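Long-range contact in acetyltransferase Atu2258 (Agrobacterium tumefaciens str. C58, PDB 2G3A), which transfers an acetyl group from acetyl coenzyme A to acceptor substrates, preferring glucosamine 6-phosphate or dopamine: residues Arg43-Thr55 and Gly65-Tyr77. Residues are numbered along the deposited sequence; the frame is centred on the assembly and turned at random.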
ATOM      1  N   ARG A  43      -5.493  19.234  -6.590  1.00 28.34           N
ATOM      2  CA  ARG A  43      -6.231  19.516  -5.364  1.00 28.24           C
ATOM      3  C   ARG A  43      -5.348  19.662  -4.110  1.00 28.15           C
ATOM      4  O   ARG A  43      -5.604  20.513  -3.250  1.00 28.29           O
ATOM      5  CB  ARG A  43      -7.281  18.428  -5.141  1.00 28.34           C
ATOM      6  CG  ARG A  43      -8.051  18.602  -3.864  1.00 29.23           C
ATOM      7  CD  ARG A  43      -9.289  17.737  -3.801  1.00 27.36           C
ATOM      8  NE  ARG A  43      -9.956  17.987  -2.523  1.00 25.81           N
ATOM      9  CZ  ARG A  43     -11.124  17.480  -2.157  1.00 25.21           C
ATOM     10  NH1 ARG A  43     -11.814  16.692  -2.979  1.00 24.88           N
ATOM     11  NH2 ARG A  43     -11.617  17.791  -0.967  1.00 24.63           N
ATOM     12  N   PHE A  44      -4.324  18.823  -4.002  1.00 27.27           N
ATOM     13  CA  PHE A  44      -3.550  18.730  -2.766  1.00 27.90           C
ATOM     14  C   PHE A  44      -2.094  19.203  -2.944  1.00 28.12           C
ATOM     15  O   PHE A  44      -1.298  19.145  -2.002  1.00 29.96           O
ATOM     16  CB  PHE A  44      -3.588  17.284  -2.214  1.00 28.50           C
ATOM     17  CG  PHE A  44      -4.982  16.737  -1.990  1.00 27.81           C
ATOM     18  CD1 PHE A  44      -5.790  17.231  -0.970  1.00 28.44           C
ATOM     19  CD2 PHE A  44      -5.465  15.696  -2.773  1.00 24.00           C
ATOM     20  CE1 PHE A  44      -7.075  16.719  -0.758  1.00 28.14           C
ATOM     21  CE2 PHE A  44      -6.740  15.168  -2.567  1.00 25.40           C
ATOM     22  CZ  PHE A  44      -7.550  15.680  -1.564  1.00 28.65           C
ATOM     23  N   GLY A  45      -1.747  19.647  -4.149  1.00 30.46           N
ATOM     24  CA  GLY A  45      -0.390  20.145  -4.447  1.00 30.39           C
ATOM     25  C   GLY A  45       0.622  19.030  -4.684  1.00 32.11           C
ATOM     26  O   GLY A  45       0.268  17.855  -4.672  1.00 31.07           O
ATOM     27  N   GLU A  46       1.889  19.403  -4.877  1.00 32.10           N
ATOM     28  CA  GLU A  46       2.960  18.442  -5.179  1.00 32.06           C
ATOM     29  C   GLU A  46       3.129  17.380  -4.091  1.00 31.05           C
ATOM     30  O   GLU A  46       3.096  17.687  -2.893  1.00 30.52           O
ATOM     31  CB  GLU A  46       4.300  19.157  -5.426  1.00 32.77           C
ATOM     32  CG  GLU A  46       4.392  19.922  -6.746  1.00 30.29           C
ATOM     33  CD  GLU A  46       5.734  20.648  -6.934  1.00 35.04           C
ATOM     34  OE1 GLU A  46       6.774  20.184  -6.405  1.00 44.21           O
ATOM     35  OE2 GLU A  46       5.747  21.693  -7.627  1.00 40.81           O
ATOM     36  N   SER A  47       3.299  16.131  -4.507  1.00 28.23           N
ATOM     37  CA  SER A  47       3.535  15.053  -3.536  1.00 28.45           C
ATOM     38  C   SER A  47       5.008  14.944  -3.145  1.00 28.21           C
ATOM     39  O   SER A  47       5.333  14.455  -2.053  1.00 28.91           O
ATOM     40  CB  SER A  47       3.036  13.721  -4.072  1.00 26.28           C
ATOM     41  OG  SER A  47       3.901  13.256  -5.080  1.00 28.73           O
ATOM     42  N   ASP A  48       5.886  15.395  -4.044  1.00 27.12           N
ATOM     43  CA  ASP A  48       7.335  15.196  -3.939  1.00 27.98           C
ATOM     44  C   ASP A  48       7.714  13.728  -3.725  1.00 26.56           C
ATOM     45  O   ASP A  48       8.665  13.440  -3.002  1.00 25.07           O
ATOM     46  CB  ASP A  48       7.937  16.051  -2.820  1.00 28.23           C
ATOM     47  CG  ASP A  48       7.886  17.536  -3.124  1.00 34.76           C
ATOM     48  OD1 ASP A  48       8.208  17.939  -4.263  1.00 39.54           O
ATOM     49  OD2 ASP A  48       7.534  18.300  -2.208  1.00 42.32           O
ATOM     50  N   LYS A  49       6.967  12.815  -4.349  1.00 25.97           N
ATOM     51  CA  LYS A  49       7.263  11.380  -4.252  1.00 26.48           C
ATOM     52  C   LYS A  49       8.650  11.042  -4.771  1.00 27.60           C
ATOM     53  O   LYS A  49       8.999  11.354  -5.916  1.00 25.24           O
ATOM     54  CB  LYS A  49       6.232  10.531  -4.984  1.00 26.73           C
ATOM     55  CG  LYS A  49       6.407   9.038  -4.696  1.00 28.96           C
ATOM     56  CD  LYS A  49       5.287   8.228  -5.303  1.00 32.62           C
ATOM     57  CE  LYS A  49       5.484   6.751  -5.050  1.00 27.06           C
ATOM     58  NZ  LYS A  49       4.211   6.023  -5.348  1.00 36.61           N
ATOM     59  N   ARG A  50       9.422  10.373  -3.924  1.00 26.25           N
ATOM     60  CA  ARG A  50      10.805  10.062  -4.215  1.00 24.63           C
ATOM     61  C   ARG A  50      11.160   8.722  -3.596  1.00 26.82           C
ATOM     62  O   ARG A  50      11.004   8.521  -2.391  1.00 27.06           O
ATOM     63  CB  ARG A  50      11.705  11.165  -3.666  1.00 24.11           C
ATOM     64  CG  ARG A  50      13.178  11.021  -3.987  1.00 24.55           C
ATOM     65  CD  ARG A  50      13.923  12.214  -3.417  1.00 25.89           C
ATOM     66  NE  ARG A  50      15.372  12.089  -3.517  1.00 31.14           N
ATOM     67  CZ  ARG A  50      16.237  12.805  -2.803  1.00 31.82           C
ATOM     68  NH1 ARG A  50      15.808  13.699  -1.921  1.00 29.64           N
ATOM     69  NH2 ARG A  50      17.537  12.629  -2.973  1.00 33.20           N
ATOM     70  N   ASP A  51      11.635   7.800  -4.424  1.00 26.44           N
ATOM     71  CA  ASP A  51      11.977   6.464  -3.945  1.00 27.89           C
ATOM     72  C   ASP A  51      13.054   6.506  -2.868  1.00 26.51           C
ATOM     73  O   ASP A  51      13.874   7.426  -2.820  1.00 23.43           O
ATOM     74  CB  ASP A  51      12.445   5.594  -5.107  1.00 28.95           C
ATOM     75  CG  ASP A  51      11.350   5.363  -6.129  1.00 35.61           C
ATOM     76  OD1 ASP A  51      10.224   5.001  -5.726  1.00 37.74           O
ATOM     77  OD2 ASP A  51      11.609   5.558  -7.331  1.00 41.89           O
ATOM     78  N   LEU A  52      13.032   5.500  -2.000  1.00 26.33           N
ATOM     79  CA  LEU A  52      14.045   5.337  -0.973  1.00 26.99           C
ATOM     80  C   LEU A  52      14.268   3.832  -0.776  1.00 29.66           C
ATOM     81  O   LEU A  52      13.460   3.144  -0.133  1.00 29.17           O
ATOM     82  CB  LEU A  52      13.612   6.027   0.343  1.00 26.20           C
ATOM     83  CG  LEU A  52      14.704   6.272   1.401  1.00 28.49           C
ATOM     84  CD1 LEU A  52      14.216   7.209   2.503  1.00 29.23           C
ATOM     85  CD2 LEU A  52      15.247   4.943   1.998  1.00 26.61           C
ATOM     86  N   ASN A  53      15.356   3.322  -1.351  1.00 30.88           N
ATOM     87  CA  ASN A  53      15.690   1.910  -1.234  1.00 29.99           C
ATOM     88  C   ASN A  53      17.060   1.720  -0.591  1.00 29.26           C
ATOM     89  O   ASN A  53      17.953   2.561  -0.732  1.00 29.01           O
ATOM     90  CB  ASN A  53      15.702   1.239  -2.608  1.00 33.26           C
ATOM     91  CG  ASN A  53      14.391   1.394  -3.362  1.00 37.77           C
ATOM     92  OD1 ASN A  53      13.304   1.348  -2.780  1.00 39.35           O
ATOM     93  ND2 ASN A  53      14.495   1.556  -4.676  1.00 40.67           N
ATOM     94  N   ILE A  54      17.215   0.609   0.116  1.00 26.36           N
ATOM     95  CA  ILE A  54      18.498   0.209   0.645  1.00 25.80           C
ATOM     96  C   ILE A  54      18.653  -1.249   0.264  1.00 26.40           C
ATOM     97  O   ILE A  54      17.840  -2.096   0.657  1.00 26.05           O
ATOM     98  CB  ILE A  54      18.593   0.375   2.164  1.00 27.68           C
ATOM     99  CG1 ILE A  54      18.430   1.845   2.551  1.00 28.01           C
ATOM    100  CG2 ILE A  54      19.937  -0.168   2.685  1.00 27.39           C
ATOM    101  CD1 ILE A  54      17.759   2.045   3.868  1.00 26.51           C
ATOM    102  N   THR A  55      19.683  -1.534  -0.525  1.00 24.33           N
ATOM    103  CA  THR A  55      19.976  -2.904  -0.892  1.00 25.18           C
ATOM    104  C   THR A  55      21.143  -3.417  -0.068  1.00 24.74           C
ATOM    105  O   THR A  55      22.107  -2.698   0.191  1.00 25.48           O
ATOM    106  CB  THR A  55      20.272  -3.068  -2.399  1.00 24.81           C
ATOM    107  OG1 THR A  55      21.158  -2.030  -2.833  1.00 29.11           O
ATOM    108  CG2 THR A  55      18.977  -2.996  -3.209  1.00 27.88           C
ATOM    109  N   GLY A  65      18.805  -8.742   0.066  1.00 26.30           N
ATOM    110  CA  GLY A  65      17.755  -8.244   0.953  1.00 25.21           C
ATOM    111  C   GLY A  65      17.764  -6.724   0.970  1.00 23.89           C
ATOM    112  O   GLY A  65      18.411  -6.091   0.127  1.00 22.14           O
ATOM    113  N   GLY A  66      17.057  -6.142   1.933  1.00 22.30           N
ATOM    114  CA  GLY A  66      17.022  -4.692   2.076  1.00 21.88           C
ATOM    115  C   GLY A  66      15.653  -4.115   2.369  1.00 22.36           C
ATOM    116  O   GLY A  66      14.772  -4.807   2.861  1.00 21.33           O
ATOM    117  N   LEU A  67      15.496  -2.836   2.033  1.00 21.58           N
ATOM    118  CA  LEU A  67      14.304  -2.076   2.317  1.00 23.09           C
ATOM    119  C   LEU A  67      13.879  -1.339   1.047  1.00 21.82           C
ATOM    120  O   LEU A  67      14.720  -0.779   0.320  1.00 21.33           O
ATOM    121  CB  LEU A  67      14.569  -1.109   3.491  1.00 22.81           C
ATOM    122  CG  LEU A  67      13.467  -0.168   3.976  1.00 22.10           C
ATOM    123  CD1 LEU A  67      13.691   0.209   5.446  1.00 24.20           C
ATOM    124  CD2 LEU A  67      13.305   1.096   3.091  1.00 22.12           C
ATOM    125  N   VAL A  68      12.579  -1.384   0.774  1.00 20.70           N
ATOM    126  CA  VAL A  68      11.971  -0.647  -0.340  1.00 22.95           C
ATOM    127  C   VAL A  68      10.930   0.301   0.229  1.00 24.72           C
ATOM    128  O   VAL A  68      10.037  -0.117   0.980  1.00 23.16           O
ATOM    129  CB  VAL A  68      11.319  -1.604  -1.372  1.00 25.00           C
ATOM    130  CG1 VAL A  68      10.642  -0.814  -2.522  1.00 27.39           C
ATOM    131  CG2 VAL A  68      12.356  -2.564  -1.943  1.00 27.68           C
ATOM    132  N   GLY A  69      11.045   1.580  -0.098  1.00 24.23           N
ATOM    133  CA  GLY A  69      10.036   2.538   0.337  1.00 25.12           C
ATOM    134  C   GLY A  69      10.057   3.819  -0.449  1.00 24.85           C
ATOM    135  O   GLY A  69      10.602   3.876  -1.546  1.00 21.26           O
ATOM    136  N   HIS A  70       9.450   4.859   0.105  1.00 24.62           N
ATOM    137  CA  HIS A  70       9.475   6.169  -0.547  1.00 25.65           C
ATOM    138  C   HIS A  70       9.044   7.253   0.423  1.00 25.27           C
ATOM    139  O   HIS A  70       8.393   6.979   1.427  1.00 25.26           O
ATOM    140  CB  HIS A  70       8.573   6.203  -1.791  1.00 26.95           C
ATOM    141  CG  HIS A  70       7.112   6.076  -1.485  1.00 26.37           C
ATOM    142  ND1 HIS A  70       6.445   4.872  -1.531  1.00 28.22           N
ATOM    143  CD2 HIS A  70       6.188   7.006  -1.150  1.00 26.64           C
ATOM    144  CE1 HIS A  70       5.175   5.063  -1.224  1.00 32.63           C
ATOM    145  NE2 HIS A  70       4.993   6.350  -0.989  1.00 29.87           N
ATOM    146  N   THR A  71       9.405   8.490   0.108  1.00 24.30           N
ATOM    147  CA  THR A  71       8.893   9.616   0.865  1.00 23.01           C
ATOM    148  C   THR A  71       7.929  10.402  -0.020  1.00 21.04           C
ATOM    149  O   THR A  71       8.178  10.567  -1.213  1.00 21.43           O
ATOM    150  CB  THR A  71      10.025  10.520   1.358  1.00 22.99           C
ATOM    151  OG1 THR A  71      10.798  10.951   0.232  1.00 21.59           O
ATOM    152  CG2 THR A  71      10.930   9.745   2.324  1.00 22.10           C
ATOM    153  N   ALA A  72       6.821  10.852   0.567  1.00 20.52           N
ATOM    154  CA  ALA A  72       5.836  11.694  -0.125  1.00 20.73           C
ATOM    155  C   ALA A  72       5.063  12.495   0.908  1.00 22.63           C
ATOM    156  O   ALA A  72       4.703  11.955   1.967  1.00 20.41           O
ATOM    157  CB  ALA A  72       4.880  10.828  -0.934  1.00 22.34           C
ATOM    158  N   ARG A  73       4.806  13.770   0.616  1.00 24.10           N
ATOM    159  CA  ARG A  73       3.960  14.607   1.489  1.00 24.89           C
ATOM    160  C   ARG A  73       4.436  14.595   2.956  1.00 24.31           C
ATOM    161  O   ARG A  73       3.635  14.593   3.904  1.00 25.04           O
ATOM    162  CB  ARG A  73       2.486  14.195   1.354  1.00 25.12           C
ATOM    163  CG  ARG A  73       1.982  14.336  -0.081  1.00 25.58           C
ATOM    164  CD  ARG A  73       0.510  13.994  -0.256  1.00 26.49           C
ATOM    165  NE  ARG A  73       0.093  14.145  -1.653  1.00 23.44           N
ATOM    166  CZ  ARG A  73      -0.121  15.313  -2.251  1.00 25.90           C
ATOM    167  NH1 ARG A  73       0.056  16.458  -1.591  1.00 24.92           N
ATOM    168  NH2 ARG A  73      -0.485  15.338  -3.525  1.00 23.95           N
ATOM    169  N   GLY A  74       5.754  14.577   3.121  1.00 24.98           N
ATOM    170  CA  GLY A  74       6.386  14.735   4.429  1.00 25.46           C
ATOM    171  C   GLY A  74       6.581  13.462   5.225  1.00 23.58           C
ATOM    172  O   GLY A  74       7.059  13.520   6.353  1.00 23.45           O
ATOM    173  N   TRP A  75       6.210  12.316   4.647  1.00 21.49           N
ATOM    174  CA  TRP A  75       6.263  11.038   5.368  1.00 20.85           C
ATOM    175  C   TRP A  75       6.993   9.960   4.600  1.00 23.58           C
ATOM    176  O   TRP A  75       6.844   9.844   3.379  1.00 24.60           O
ATOM    177  CB  TRP A  75       4.849  10.546   5.725  1.00 19.68           C
ATOM    178  CG  TRP A  75       4.230  11.348   6.857  1.00 19.25           C
ATOM    179  CD1 TRP A  75       3.720  12.619   6.787  1.00 18.36           C
ATOM    180  CD2 TRP A  75       4.099  10.936   8.220  1.00 19.85           C
ATOM    181  NE1 TRP A  75       3.275  13.020   8.034  1.00 21.74           N
ATOM    182  CE2 TRP A  75       3.479  11.998   8.923  1.00 20.39           C
ATOM    183  CE3 TRP A  75       4.407   9.754   8.910  1.00 19.97           C
ATOM    184  CZ2 TRP A  75       3.178  11.917  10.293  1.00 23.84           C
ATOM    185  CZ3 TRP A  75       4.098   9.670  10.263  1.00 22.48           C
ATOM    186  CH2 TRP A  75       3.502  10.750  10.943  1.00 24.13           C
ATOM    187  N   LEU A  76       7.800   9.191   5.336  1.00 22.76           N
ATOM    188  CA  LEU A  76       8.403   7.955   4.844  1.00 22.91           C
ATOM    189  C   LEU A  76       7.437   6.774   4.979  1.00 23.25           C
ATOM    190  O   LEU A  76       6.861   6.549   6.049  1.00 22.62           O
ATOM    191  CB  LEU A  76       9.687   7.640   5.624  1.00 22.40           C
ATOM    192  CG  LEU A  76      10.282   6.237   5.450  1.00 20.72           C
ATOM    193  CD1 LEU A  76      10.801   5.992   4.040  1.00 24.54           C
ATOM    194  CD2 LEU A  76      11.392   5.972   6.492  1.00 21.89           C
ATOM    195  N   TYR A  77       7.234   6.057   3.878  1.00 22.49           N
ATOM    196  CA  TYR A  77       6.510   4.779   3.904  1.00 22.33           C
ATOM    197  C   TYR A  77       7.523   3.686   3.596  1.00 23.27           C
ATOM    198  O   TYR A  77       8.213   3.739   2.564  1.00 22.61           O
ATOM    199  CB  TYR A  77       5.350   4.726   2.889  1.00 21.33           C
ATOM    200  CG  TYR A  77       4.650   3.355   2.886  1.00 25.51           C
ATOM    201  CD1 TYR A  77       4.171   2.810   4.069  1.00 25.28           C
ATOM    202  CD2 TYR A  77       4.529   2.585   1.706  1.00 28.92           C
ATOM    203  CE1 TYR A  77       3.550   1.547   4.100  1.00 28.00           C
ATOM    204  CE2 TYR A  77       3.907   1.303   1.729  1.00 30.01           C
ATOM    205  CZ  TYR A  77       3.425   0.799   2.937  1.00 31.10           C
ATOM    206  OH  TYR A  77       2.799  -0.446   3.015  1.00 25.29           O
TER
HETATM  207  O   HOH W   1       9.837  13.367  -0.616  1.00 27.47           O
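Arg73 reaches from the turn 72-75 to the end of helix 26-44. Arg73 NH1 donates to Phe44 O (3.0 Å) from well above the carbonyl plane, and Arg73 NH2 to Gly45 O (2.9 Å). Two backbone carbonyls thus fix the rotation of the guanidinium. Ser47 CA lies over one guanidinium face and Phe44 CB over the other. The side chain runs straight from CG to NE before the group turns at chi4 -75°. Ser141 of the second subunit also bonds NH1.

Backbone bonds continue from Arg73 N to Ser47 O (2.8 Å), then in antiparallel pairs Arg50-Thr71, Leu52-Gly69 and Ile54-Leu67. This is the hairpin of strands 50-57 and 63-72 in the GNAT fold, at the edge of the mixed sheet within this chain. Asn53 to Thr55 pair with a strand of the second subunit, extending the sheet across the dimer. A water joins Asp48 O to Thr71 OG1, which Arg107 also bonds.

Lys49 lays CE over the centre of the His70 ring in a CH-pi contact (3.9 Å to the centroid). The ring gets there with CG between backbone N and carbonyl carbon (chi1 67°).

On the face toward helix 92-106, Leu52 CD1 meets Leu76 CD1 (3.9 Å), the side chains crossing at about a right angle.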